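Local coordinates for protein 15-O-acetyltransferase (Fusarium sporotrichioides, PDB 3FOT) that transfers an acetyl group to the 15-hydroxyl of trichothecene precursors, a step in the biosynthesis of mycotoxins such as T-2 toxin, at residues A[38-43]-A[49-54]; A[154-159]-A[187-192]; A[306-311]-A[392-397]; A[312-317]-A[434-439]. All blocks are in the same frame, centred on the assembly; numbering follows the deposited sequence.

The four contacts form two touching pairs. Contacts 1 and 2 meet through a probable hydrogen bond between D52 OD2 and S154 OG (2.5 Å) and through packing of V40 CG2 on L187 CA (3.7 Å). Both reach the six-stranded mixed sheet. Contacts 3 and 4 share helix 306-321, and S307 OG and S438 OG probably hydrogen-bond across them at 2.7 Å. The pairs lie apart: the centres of contacts 1 and 3 are about 27 Å from each other. Contacts 2 and 4 approach to about 5 Å between nearest atoms, without touching. Contact 1 borders the substrate site: the I39 side chain is about 4 Å from that of H414, which binds 15-deacetylcalonectrin.

Contact 1: A[38-43]-A[49-54]; sequences AIVGLE and ALYDLY
V40 and Y51 make the main apolar contact here, a CH-pi interaction. V40 CG1 lies over one face of the Y51 ring, 4.1 Å from the centroid and 28° off the ring normal. Its closest ring atom is Y51 CG, at 3.7 Å. V40 CG1 stands opposite the carbonyl carbon of its residue (chi1 -56°), which places it over the inner end of the ring. The outer end belongs to I39. Its CG2 branch meets Y51 OH at 3.7 Å and packs on Y51 CZ at 4.0 Å. One phenol ring thus spans two consecutive helix residues.

The two segments are close in sequence. Helix 36-41 is followed by the short helix 43-46, which closes in a Schellman motif with A49 as the C-prime residue. A type I turn from A49 to D52 then leads into strand 53-61. Y51 sits in that turn, and its O accepts from H186 ND1. H186 occupies the histidine position of the HXXXD signature of BAHD acyltransferases. I39 also touches E417 and L421 of helix 406-423, the helix that carries the substrate-binding H414.

The polar link across the contact is indirect. Water 1 donates to V40 O at 3.0 Å and accepts from Y51 N at 3.0 Å. This water lies at the edge of the Y51 ring, in its plane. V40 O also accepts from N46 ND2.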
loop_
_atom_site.group_PDB
_atom_site.type_symbol
_atom_site.label_atom_id
_atom_site.label_comp_id
_atom_site.label_asym_id
_atom_site.label_seq_id
_atom_site.Cartn_x
_atom_site.Cartn_y
_atom_site.Cartn_z
ATOM N N ALA A 38 -12.567 -6.574 3.312
ATOM C CA ALA A 38 -13.654 -7.179 2.549
ATOM C C ALA A 38 -13.618 -6.733 1.089
ATOM O O ALA A 38 -14.019 -7.484 0.202
ATOM C CB ALA A 38 -14.992 -6.847 3.206
ATOM N N ILE A 39 -13.153 -5.504 0.846
ATOM C CA ILE A 39 -13.001 -5.011 -0.521
ATOM C C ILE A 39 -11.926 -5.820 -1.254
ATOM O O ILE A 39 -12.195 -6.435 -2.300
ATOM C CB ILE A 39 -12.643 -3.482 -0.568
ATOM C CG1 ILE A 39 -13.770 -2.643 0.024
ATOM C CG2 ILE A 39 -12.458 -3.047 -2.024
ATOM C CD1 ILE A 39 -13.394 -1.171 0.267
ATOM N N VAL A 40 -10.713 -5.843 -0.698
ATOM C CA VAL A 40 -9.605 -6.521 -1.375
ATOM C C VAL A 40 -9.738 -8.043 -1.359
ATOM O O VAL A 40 -9.139 -8.724 -2.201
ATOM C CB VAL A 40 -8.206 -6.067 -0.841
ATOM C CG1 VAL A 40 -8.076 -4.519 -0.970
ATOM C CG2 VAL A 40 -8.012 -6.467 0.625
ATOM N N GLY A 41 -10.488 -8.548 -0.378
ATOM C CA GLY A 41 -10.788 -9.971 -0.238
ATOM C C GLY A 41 -11.912 -10.538 -1.101
ATOM O O GLY A 41 -12.060 -11.756 -1.152
ATOM N N LEU A 42 -12.700 -9.698 -1.782
ATOM C CA LEU A 42 -13.778 -10.217 -2.666
ATOM C C LEU A 42 -13.257 -11.375 -3.505
ATOM O O LEU A 42 -12.273 -11.239 -4.231
ATOM C CB LEU A 42 -14.341 -9.154 -3.591
ATOM C CG LEU A 42 -15.124 -8.013 -2.958
ATOM C CD1 LEU A 42 -15.441 -6.943 -4.016
ATOM C CD2 LEU A 42 -16.404 -8.571 -2.361
ATOM N N GLU A 43 -13.899 -12.534 -3.356
ATOM C CA GLU A 43 -13.363 -13.758 -3.958
ATOM C C GLU A 43 -13.007 -13.613 -5.437
ATOM O O GLU A 43 -11.902 -13.982 -5.848
ATOM C CB GLU A 43 -14.295 -14.946 -3.699
ATOM C CG GLU A 43 -13.683 -16.253 -4.168
ATOM C CD GLU A 43 -14.485 -17.452 -3.788
ATOM O OE1 GLU A 43 -15.587 -17.308 -3.200
ATOM O OE2 GLU A 43 -13.999 -18.540 -4.103
ATOM N N ALA A 49 -5.901 -11.698 -8.203
ATOM C CA ALA A 49 -4.832 -10.826 -7.698
ATOM C C ALA A 49 -5.079 -9.350 -7.991
ATOM O O ALA A 49 -4.122 -8.583 -8.154
ATOM C CB ALA A 49 -3.470 -11.259 -8.287
ATOM N N LEU A 50 -6.354 -8.949 -8.035
ATOM C CA LEU A 50 -6.715 -7.631 -8.539
ATOM C C LEU A 50 -6.213 -6.493 -7.664
ATOM O O LEU A 50 -6.013 -5.412 -8.184
ATOM C CB LEU A 50 -8.224 -7.484 -8.786
ATOM C CG LEU A 50 -8.845 -8.355 -9.897
ATOM C CD1 LEU A 50 -10.217 -7.794 -10.246
ATOM C CD2 LEU A 50 -7.929 -8.436 -11.111
ATOM N N TYR A 51 -6.027 -6.725 -6.365
ATOM C CA TYR A 51 -5.479 -5.676 -5.467
ATOM C C TYR A 51 -4.109 -6.017 -4.844
ATOM O O TYR A 51 -3.749 -5.435 -3.821
ATOM C CB TYR A 51 -6.433 -5.375 -4.297
ATOM C CG TYR A 51 -7.774 -4.783 -4.670
ATOM C CD1 TYR A 51 -7.956 -3.407 -4.699
ATOM C CD2 TYR A 51 -8.861 -5.601 -4.964
ATOM C CE1 TYR A 51 -9.201 -2.849 -5.017
ATOM C CE2 TYR A 51 -10.104 -5.064 -5.277
ATOM C CZ TYR A 51 -10.264 -3.687 -5.310
ATOM O OH TYR A 51 -11.488 -3.125 -5.643
ATOM N N ASP A 52 -3.366 -6.941 -5.445
ATOM C CA ASP A 52 -2.117 -7.437 -4.846
ATOM C C ASP A 52 -1.129 -6.275 -4.651
ATOM O O ASP A 52 -1.073 -5.348 -5.477
ATOM C CB ASP A 52 -1.466 -8.509 -5.732
ATOM C CG ASP A 52 -2.012 -9.918 -5.487
ATOM O OD1 ASP A 52 -3.132 -10.084 -4.938
ATOM O OD2 ASP A 52 -1.310 -10.893 -5.855
ATOM N N LEU A 53 -0.364 -6.353 -3.567
ATOM C CA LEU A 53 0.669 -5.366 -3.232
ATOM C C LEU A 53 2.009 -5.864 -3.718
ATOM O O LEU A 53 2.321 -7.046 -3.562
ATOM C CB LEU A 53 0.784 -5.215 -1.707
ATOM C CG LEU A 53 -0.457 -4.932 -0.877
ATOM C CD1 LEU A 53 -0.128 -5.098 0.598
ATOM C CD2 LEU A 53 -0.873 -3.530 -1.202
ATOM N N TYR A 54 2.799 -4.980 -4.320
ATOM C CA TYR A 54 4.192 -5.305 -4.607
ATOM C C TYR A 54 5.056 -4.160 -4.110
ATOM O O TYR A 54 4.703 -2.983 -4.281
ATOM C CB TYR A 54 4.438 -5.432 -6.098
ATOM C CG TYR A 54 3.767 -6.586 -6.790
ATOM C CD1 TYR A 54 4.502 -7.728 -7.110
ATOM C CD2 TYR A 54 2.421 -6.524 -7.164
ATOM C CE1 TYR A 54 3.929 -8.784 -7.792
ATOM C CE2 TYR A 54 1.825 -7.592 -7.857
ATOM C CZ TYR A 54 2.594 -8.715 -8.158
ATOM O OH TYR A 54 2.104 -9.784 -8.855
HETATM O O HOH W 1 -7.121 -8.762 -4.389
#

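Contact 2: A[154-159]-A[187-192]; sequences SKSIEL and LFWDGI
S156 and F188 bring the two backbones nearest, with their CA atoms 6.3 Å apart. S156 lies in the loop just before strand 158-163, and F188 ends a short 3-10 segment. The polar link is made by W189. Its NE1 donates to S156 O at 3.0 Å, with an N-H...O angle of 159°. The acceptor lies close to the indole plane. The donor, however, stands 45° above the carbonyl plane of S156. S156 O takes a second bond from S184 OG, so two donors grip this buried carbonyl.

The S156 side chain fits between the two aromatic residues. Its CB meets F188 CD2 at 3.4 Å and leans obliquely on that ring. Its OG is anti to the backbone N (chi1 175°) and extends to the indole, 3.4 Å from W189 CZ2; this hydroxyl is hydrogen-bonded to E91 O.

The segment 187-192 carries the end of the HXXXD signature of the BAHD acyltransferases, whose histidine directly precedes L187. D190 takes the aspartate position. It caps the helix that follows through OD1 to G193 N, and its OD2 forms a salt bridge with R342, consistent with the structural role of that aspartate in the family. F188 and W189 are two of the three residues between histidine and aspartate.

I157 adds a looser apolar contact, its CB 4.3 Å from W189 CZ2. The F188 CB lies 3.8 Å above one indole face, offset toward the rim.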
loop_
_atom_site.group_PDB
_atom_site.type_symbol
_atom_site.label_atom_id
_atom_site.label_comp_id
_atom_site.label_asym_id
_atom_site.label_seq_id
_atom_site.Cartn_x
_atom_site.Cartn_y
_atom_site.Cartn_z
ATOM N N SER A 154 -3.072 -15.086 -4.097
ATOM C CA SER A 154 -1.658 -14.983 -3.763
ATOM C C SER A 154 -1.354 -15.308 -2.304
ATOM O O SER A 154 -2.179 -15.122 -1.396
ATOM C CB SER A 154 -1.160 -13.585 -4.110
ATOM O OG SER A 154 -1.367 -13.380 -5.507
ATOM N N LYS A 155 -0.129 -15.778 -2.079
ATOM C CA LYS A 155 0.366 -15.939 -0.724
ATOM C C LYS A 155 0.393 -14.604 0.033
ATOM O O LYS A 155 0.482 -13.532 -0.560
ATOM C CB LYS A 155 1.784 -16.490 -0.775
ATOM C CG LYS A 155 1.885 -17.942 -1.219
ATOM C CD LYS A 155 3.339 -18.365 -1.033
ATOM C CE LYS A 155 3.568 -19.732 -1.655
ATOM N NZ LYS A 155 4.971 -20.134 -1.421
ATOM N N SER A 156 0.351 -14.657 1.357
ATOM C CA SER A 156 0.437 -13.419 2.116
ATOM C C SER A 156 1.705 -12.628 1.770
ATOM O O SER A 156 1.656 -11.397 1.620
ATOM C CB SER A 156 0.378 -13.674 3.628
ATOM O OG SER A 156 0.580 -12.453 4.328
ATOM N N ILE A 157 2.834 -13.328 1.649
ATOM C CA ILE A 157 4.056 -12.660 1.172
ATOM C C ILE A 157 5.037 -13.660 0.555
ATOM O O ILE A 157 5.183 -14.810 1.027
ATOM C CB ILE A 157 4.742 -11.794 2.264
ATOM C CG1 ILE A 157 5.725 -10.804 1.613
ATOM C CG2 ILE A 157 5.394 -12.660 3.338
ATOM C CD1 ILE A 157 6.312 -9.782 2.609
ATOM N N GLU A 158 5.641 -13.223 -0.541
ATOM C CA GLU A 158 6.773 -13.923 -1.123
ATOM C C GLU A 158 7.817 -12.889 -1.536
ATOM O O GLU A 158 7.483 -11.719 -1.745
ATOM C CB GLU A 158 6.326 -14.786 -2.315
ATOM C CG GLU A 158 5.637 -14.057 -3.478
ATOM C CD GLU A 158 5.188 -14.989 -4.590
ATOM O OE1 GLU A 158 5.502 -16.212 -4.505
ATOM O OE2 GLU A 158 4.576 -14.490 -5.581
ATOM N N LEU A 159 9.069 -13.336 -1.696
ATOM C CA LEU A 159 10.193 -12.451 -2.083
ATOM C C LEU A 159 10.892 -13.049 -3.282
ATOM O O LEU A 159 11.056 -14.281 -3.345
ATOM C CB LEU A 159 11.257 -12.403 -0.968
ATOM C CG LEU A 159 11.133 -11.456 0.215
ATOM C CD1 LEU A 159 9.921 -11.820 1.065
ATOM C CD2 LEU A 159 12.406 -11.476 1.076
ATOM N N LEU A 187 -5.063 -8.806 1.204
ATOM C CA LEU A 187 -6.002 -9.112 2.293
ATOM C C LEU A 187 -5.342 -8.949 3.680
ATOM O O LEU A 187 -5.998 -8.520 4.631
ATOM C CB LEU A 187 -6.563 -10.550 2.139
ATOM C CG LEU A 187 -7.606 -11.022 3.148
ATOM C CD1 LEU A 187 -8.781 -9.995 3.292
ATOM C CD2 LEU A 187 -8.119 -12.407 2.718
ATOM N N PHE A 188 -4.059 -9.314 3.795
ATOM C CA PHE A 188 -3.443 -9.521 5.121
ATOM C C PHE A 188 -2.679 -8.309 5.662
ATOM O O PHE A 188 -2.090 -8.357 6.775
ATOM C CB PHE A 188 -2.521 -10.757 5.083
ATOM C CG PHE A 188 -3.183 -11.974 4.484
ATOM C CD1 PHE A 188 -4.216 -12.640 5.146
ATOM C CD2 PHE A 188 -2.809 -12.428 3.237
ATOM C CE1 PHE A 188 -4.823 -13.754 4.546
ATOM C CE2 PHE A 188 -3.409 -13.527 2.646
ATOM C CZ PHE A 188 -4.414 -14.193 3.291
ATOM N N TRP A 189 -2.701 -7.233 4.884
ATOM C CA TRP A 189 -1.923 -6.029 5.190
ATOM C C TRP A 189 -2.570 -4.788 4.646
ATOM O O TRP A 189 -3.282 -4.844 3.660
ATOM C CB TRP A 189 -0.565 -6.074 4.476
ATOM C CG TRP A 189 0.142 -7.396 4.412
ATOM C CD1 TRP A 189 0.027 -8.348 3.419
ATOM C CD2 TRP A 189 1.118 -7.890 5.327
ATOM N NE1 TRP A 189 0.877 -9.396 3.675
ATOM C CE2 TRP A 189 1.554 -9.144 4.838
ATOM C CE3 TRP A 189 1.675 -7.398 6.530
ATOM C CZ2 TRP A 189 2.521 -9.915 5.497
ATOM C CZ3 TRP A 189 2.631 -8.175 7.187
ATOM C CH2 TRP A 189 3.047 -9.411 6.668
ATOM N N ASP A 190 -2.242 -3.629 5.213
ATOM C CA ASP A 190 -2.335 -2.441 4.368
ATOM C C ASP A 190 -0.921 -2.044 3.944
ATOM O O ASP A 190 0.049 -2.722 4.305
ATOM C CB ASP A 190 -3.106 -1.292 5.032
ATOM C CG ASP A 190 -2.564 -0.902 6.373
ATOM O OD1 ASP A 190 -1.412 -1.242 6.692
ATOM O OD2 ASP A 190 -3.297 -0.187 7.098
ATOM N N GLY A 191 -0.783 -0.977 3.171
ATOM C CA GLY A 191 0.560 -0.540 2.758
ATOM C C GLY A 191 1.530 -0.299 3.884
ATOM O O GLY A 191 2.723 -0.560 3.746
ATOM N N ILE A 192 1.019 0.197 5.016
ATOM C CA ILE A 192 1.839 0.451 6.198
ATOM C C ILE A 192 2.352 -0.854 6.790
ATOM O O ILE A 192 3.546 -0.994 7.064
ATOM C CB ILE A 192 1.031 1.260 7.230
ATOM C CG1 ILE A 192 0.729 2.625 6.596
ATOM C CG2 ILE A 192 1.768 1.317 8.611
ATOM C CD1 ILE A 192 0.126 3.608 7.468
#

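Contact 3: A[306-311]-A[392-397]; sequences ISHLTQ and NIKKSY
I393 meets H308 and Q311 of the other helix with both of its branches. Its CB points toward segment 306-311. From there CG2 reaches H308 CD2 at 3.8 Å. The other branch runs by way of CG1, which lies 3.9 Å from Q311 CG. The tip, CD1, touches two groups: H308 O at 3.6 Å and Q311 CG, also at 3.6 Å. CG1 stands anti to the carbonyl carbon (chi1 -65°); this turns CG2 to the H308 ring, while the CG1-CD1 branch runs between H308 O and Q311 CG.

K394 flanks this contact, with its CB 4.2 Å above one face of the H308 ring and offset toward the rim. H308 ND1 is hydrogen-bonded to T305 N, and K394 NZ to G303 O. On another side, water 2 joins the helices. It donates to Q311 OE1 at 2.8 Å and is hydrogen-bonded to Y397 OH, which also pairs with T337 OG1.

The axes of the two short helical segments approach to 9.9 Å and cross at 114°. This is steep helix-helix packing. It joins helix 306-321, which rests on strands 435-441 and 477-483, to helix 379-401, which covers strand 358-365 in this alpha/beta acyltransferase fold.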
loop_
_atom_site.group_PDB
_atom_site.type_symbol
_atom_site.label_atom_id
_atom_site.label_comp_id
_atom_site.label_asym_id
_atom_site.label_seq_id
_atom_site.Cartn_x
_atom_site.Cartn_y
_atom_site.Cartn_z
ATOM N N ILE A 306 3.154 18.152 1.454
ATOM C CA ILE A 306 3.308 17.827 0.049
ATOM C C ILE A 306 2.189 16.902 -0.450
ATOM O O ILE A 306 1.854 16.932 -1.628
ATOM C CB ILE A 306 4.724 17.246 -0.211
ATOM C CG1 ILE A 306 5.017 17.106 -1.700
ATOM C CG2 ILE A 306 4.964 15.942 0.559
ATOM C CD1 ILE A 306 6.523 16.906 -2.016
ATOM N N SER A 307 1.595 16.096 0.437
ATOM C CA SER A 307 0.440 15.272 0.035
ATOM C C SER A 307 -0.785 16.138 -0.353
ATOM O O SER A 307 -1.503 15.831 -1.326
ATOM C CB SER A 307 0.048 14.329 1.168
ATOM O OG SER A 307 0.948 13.263 1.247
ATOM N N HIS A 308 -1.029 17.202 0.412
ATOM C CA HIS A 308 -2.077 18.172 0.054
ATOM C C HIS A 308 -1.769 18.777 -1.305
ATOM O O HIS A 308 -2.635 18.866 -2.172
ATOM C CB HIS A 308 -2.172 19.302 1.081
ATOM C CG HIS A 308 -2.600 18.851 2.439
ATOM N ND1 HIS A 308 -1.974 19.272 3.589
ATOM C CD2 HIS A 308 -3.600 18.028 2.833
ATOM C CE1 HIS A 308 -2.572 18.737 4.638
ATOM N NE2 HIS A 308 -3.560 17.972 4.209
ATOM N N LEU A 309 -0.523 19.203 -1.477
ATOM C CA LEU A 309 -0.110 19.852 -2.723
ATOM C C LEU A 309 -0.265 18.907 -3.906
ATOM O O LEU A 309 -0.684 19.318 -4.985
ATOM C CB LEU A 309 1.336 20.336 -2.629
ATOM C CG LEU A 309 1.746 21.059 -3.924
ATOM C CD1 LEU A 309 0.972 22.389 -4.066
ATOM C CD2 LEU A 309 3.248 21.297 -4.005
ATOM N N THR A 310 0.100 17.640 -3.704
ATOM C CA THR A 310 -0.062 16.663 -4.772
ATOM C C THR A 310 -1.542 16.516 -5.159
ATOM O O THR A 310 -1.887 16.473 -6.334
ATOM C CB THR A 310 0.562 15.290 -4.413
ATOM O OG1 THR A 310 1.935 15.494 -4.068
ATOM C CG2 THR A 310 0.502 14.343 -5.587
ATOM N N GLN A 311 -2.404 16.409 -4.162
ATOM C CA GLN A 311 -3.834 16.310 -4.443
ATOM C C GLN A 311 -4.350 17.553 -5.205
ATOM O O GLN A 311 -5.198 17.438 -6.105
ATOM C CB GLN A 311 -4.611 16.065 -3.139
ATOM C CG GLN A 311 -6.136 16.060 -3.306
ATOM C CD GLN A 311 -6.664 14.865 -4.075
ATOM O OE1 GLN A 311 -7.132 13.887 -3.462
ATOM N NE2 GLN A 311 -6.620 14.938 -5.416
ATOM N N ASN A 392 -8.857 23.995 0.587
ATOM C CA ASN A 392 -10.074 23.180 0.391
ATOM C C ASN A 392 -9.829 21.716 0.797
ATOM O O ASN A 392 -10.634 21.099 1.506
ATOM C CB ASN A 392 -10.532 23.195 -1.078
ATOM C CG ASN A 392 -11.392 24.411 -1.456
ATOM O OD1 ASN A 392 -12.610 24.340 -1.431
ATOM N ND2 ASN A 392 -10.756 25.504 -1.855
ATOM N N ILE A 393 -8.718 21.153 0.331
ATOM C CA ILE A 393 -8.344 19.778 0.672
ATOM C C ILE A 393 -8.163 19.585 2.182
ATOM O O ILE A 393 -8.746 18.668 2.775
ATOM C CB ILE A 393 -7.075 19.340 -0.103
ATOM C CG1 ILE A 393 -7.376 19.291 -1.595
ATOM C CG2 ILE A 393 -6.537 17.934 0.380
ATOM C CD1 ILE A 393 -6.145 19.556 -2.470
ATOM N N LYS A 394 -7.368 20.447 2.806
ATOM C CA LYS A 394 -7.103 20.301 4.232
ATOM C C LYS A 394 -8.383 20.464 5.042
ATOM O O LYS A 394 -8.618 19.692 5.970
ATOM C CB LYS A 394 -6.035 21.287 4.686
ATOM C CG LYS A 394 -5.756 21.265 6.188
ATOM C CD LYS A 394 -4.617 22.192 6.528
ATOM C CE LYS A 394 -4.248 22.116 8.005
ATOM N NZ LYS A 394 -3.946 20.710 8.440
ATOM N N LYS A 395 -9.209 21.445 4.671
ATOM C CA LYS A 395 -10.493 21.693 5.334
ATOM C C LYS A 395 -11.411 20.468 5.233
ATOM O O LYS A 395 -12.020 20.079 6.238
ATOM C CB LYS A 395 -11.155 22.966 4.780
ATOM C CG LYS A 395 -12.627 23.156 5.162
ATOM N N SER A 396 -11.491 19.865 4.041
ATOM C CA SER A 396 -12.217 18.608 3.818
ATOM C C SER A 396 -11.776 17.507 4.765
ATOM O O SER A 396 -12.609 16.853 5.406
ATOM C CB SER A 396 -11.995 18.085 2.385
ATOM O OG SER A 396 -12.554 18.919 1.419
ATOM N N TYR A 397 -10.472 17.259 4.809
ATOM C CA TYR A 397 -9.936 16.202 5.650
ATOM C C TYR A 397 -10.343 16.427 7.097
ATOM O O TYR A 397 -10.791 15.495 7.768
ATOM C CB TYR A 397 -8.420 16.063 5.477
ATOM C CG TYR A 397 -8.068 15.130 4.336
ATOM C CD1 TYR A 397 -7.423 15.591 3.189
ATOM C CD2 TYR A 397 -8.414 13.779 4.398
ATOM C CE1 TYR A 397 -7.106 14.719 2.139
ATOM C CE2 TYR A 397 -8.110 12.909 3.365
ATOM C CZ TYR A 397 -7.462 13.380 2.239
ATOM O OH TYR A 397 -7.186 12.484 1.234
HETATM O O HOH W 2 -6.146 13.737 -0.860
#

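Contact 4: A[312-317]-A[434-439]; sequences AAIVLA and PLFISD
This is apolar helix-on-sheet packing, in which I314 of helix 306-321 rests on P434, just before strand 435-441, and on F436, near its start. That strand is an outer member of a four-stranded mixed sheet, and all three touching side chains are buried.

I314 divides its two branches between the two partners. The longer branch ends on F436: I314 CD1 is 3.5 Å from F436 CD1 and 3.7 Å from F436 CB. The methyl group therefore covers the root of the aromatic side chain, where CB joins the ring. The two side chains cross at about a right angle. The shorter branch points to the proline, with I314 CG2 4.2 Å from P434 CB. With chi1 at -74° the CG1 branch extends toward F436 and leaves CG2 on the proline side.

P434 and F436 are two residues apart and both direct their CB atoms at the helix. L435, between them, turns away. The F436 ring also lies against its own strand: S438 N sits 3.9 Å above one face, offset toward the rim.

F436 continues along the helix to touch S307, T310 and Q311, as well as L480 of the parallel strand 477-483, where I314 reaches I478. P434 meets L318, one turn further along helix 306-321, and Y506 of helix 500-516; the same helix touches A313 through M514 and A317 through Y506 and S509.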
loop_
_atom_site.group_PDB
_atom_site.type_symbol
_atom_site.label_atom_id
_atom_site.label_comp_id
_atom_site.label_asym_id
_atom_site.label_seq_id
_atom_site.Cartn_x
_atom_site.Cartn_y
_atom_site.Cartn_z
ATOM N N ALA A 312 -3.848 18.730 -4.825
ATOM C CA ALA A 312 -4.155 19.973 -5.522
ATOM C C ALA A 312 -3.724 19.911 -7.006
ATOM O O ALA A 312 -4.489 20.276 -7.916
ATOM C CB ALA A 312 -3.471 21.136 -4.802
ATOM N N ALA A 313 -2.499 19.440 -7.240
ATOM C CA ALA A 313 -1.926 19.384 -8.575
ATOM C C ALA A 313 -2.683 18.375 -9.462
ATOM O O ALA A 313 -2.892 18.601 -10.673
ATOM C CB ALA A 313 -0.434 19.037 -8.475
ATOM N N ILE A 314 -3.121 17.285 -8.834
ATOM C CA ILE A 314 -3.971 16.292 -9.496
ATOM C C ILE A 314 -5.235 16.938 -10.062
ATOM O O ILE A 314 -5.613 16.702 -11.220
ATOM C CB ILE A 314 -4.290 15.122 -8.532
ATOM C CG1 ILE A 314 -3.016 14.266 -8.401
ATOM C CG2 ILE A 314 -5.506 14.304 -9.005
ATOM C CD1 ILE A 314 -3.041 13.260 -7.221
ATOM N N VAL A 315 -5.872 17.751 -9.221
ATOM C CA VAL A 315 -7.102 18.469 -9.594
ATOM C C VAL A 315 -6.844 19.508 -10.676
ATOM O O VAL A 315 -7.544 19.522 -11.700
ATOM C CB VAL A 315 -7.808 19.027 -8.345
ATOM C CG1 VAL A 315 -8.963 19.956 -8.724
ATOM C CG2 VAL A 315 -8.361 17.844 -7.549
ATOM N N LEU A 316 -5.797 20.319 -10.513
ATOM C CA LEU A 316 -5.460 21.304 -11.566
ATOM C C LEU A 316 -5.120 20.626 -12.893
ATOM O O LEU A 316 -5.519 21.108 -13.966
ATOM C CB LEU A 316 -4.310 22.240 -11.137
ATOM C CG LEU A 316 -4.738 23.568 -10.454
ATOM C CD1 LEU A 316 -5.616 23.355 -9.243
ATOM C CD2 LEU A 316 -3.520 24.397 -10.052
ATOM N N ALA A 317 -4.402 19.501 -12.829
ATOM C CA ALA A 317 -4.056 18.746 -14.047
ATOM C C ALA A 317 -5.331 18.177 -14.695
ATOM O O ALA A 317 -5.468 18.148 -15.916
ATOM C CB ALA A 317 -3.057 17.609 -13.721
ATOM N N PRO A 434 -9.373 10.545 -11.234
ATOM C CA PRO A 434 -8.208 10.001 -10.555
ATOM C C PRO A 434 -8.380 9.975 -9.033
ATOM O O PRO A 434 -9.080 10.822 -8.439
ATOM C CB PRO A 434 -7.079 10.948 -10.987
ATOM C CG PRO A 434 -7.577 11.491 -12.315
ATOM C CD PRO A 434 -9.017 11.691 -12.092
ATOM N N LEU A 435 -7.729 8.998 -8.408
ATOM C CA LEU A 435 -7.729 8.883 -6.964
ATOM C C LEU A 435 -6.301 9.092 -6.451
ATOM O O LEU A 435 -5.351 8.601 -7.051
ATOM C CB LEU A 435 -8.234 7.500 -6.535
ATOM C CG LEU A 435 -8.258 7.246 -5.008
ATOM C CD1 LEU A 435 -9.358 8.075 -4.327
ATOM C CD2 LEU A 435 -8.440 5.766 -4.726
ATOM N N PHE A 436 -6.168 9.835 -5.356
ATOM C CA PHE A 436 -4.861 10.019 -4.719
ATOM C C PHE A 436 -4.699 9.158 -3.467
ATOM O O PHE A 436 -5.589 9.118 -2.607
ATOM C CB PHE A 436 -4.667 11.493 -4.350
ATOM C CG PHE A 436 -3.376 11.763 -3.633
ATOM C CD1 PHE A 436 -2.151 11.577 -4.287
ATOM C CD2 PHE A 436 -3.380 12.187 -2.307
ATOM C CE1 PHE A 436 -0.928 11.815 -3.617
ATOM C CE2 PHE A 436 -2.161 12.427 -1.637
ATOM C CZ PHE A 436 -0.939 12.237 -2.310
ATOM N N ILE A 437 -3.547 8.482 -3.383
ATOM C CA ILE A 437 -3.179 7.702 -2.215
ATOM C C ILE A 437 -1.809 8.176 -1.749
ATOM O O ILE A 437 -0.847 8.148 -2.520
ATOM C CB ILE A 437 -3.127 6.179 -2.507
ATOM C CG1 ILE A 437 -4.424 5.693 -3.158
ATOM C CG2 ILE A 437 -2.860 5.442 -1.210
ATOM C CD1 ILE A 437 -4.311 5.468 -4.686
ATOM N N SER A 438 -1.728 8.660 -0.513
ATOM C CA SER A 438 -0.440 9.024 0.055
ATOM C C SER A 438 0.159 7.847 0.843
ATOM O O SER A 438 -0.456 7.331 1.792
ATOM C CB SER A 438 -0.581 10.251 0.951
ATOM O OG SER A 438 0.687 10.624 1.458
ATOM N N ASP A 439 1.354 7.424 0.436
ATOM C CA ASP A 439 2.094 6.358 1.127
ATOM C C ASP A 439 3.079 6.906 2.182
ATOM O O ASP A 439 3.581 6.147 3.026
ATOM C CB ASP A 439 2.852 5.500 0.118
ATOM C CG ASP A 439 1.937 4.624 -0.730
ATOM O OD1 ASP A 439 0.948 4.080 -0.196
ATOM O OD2 ASP A 439 2.231 4.454 -1.939
#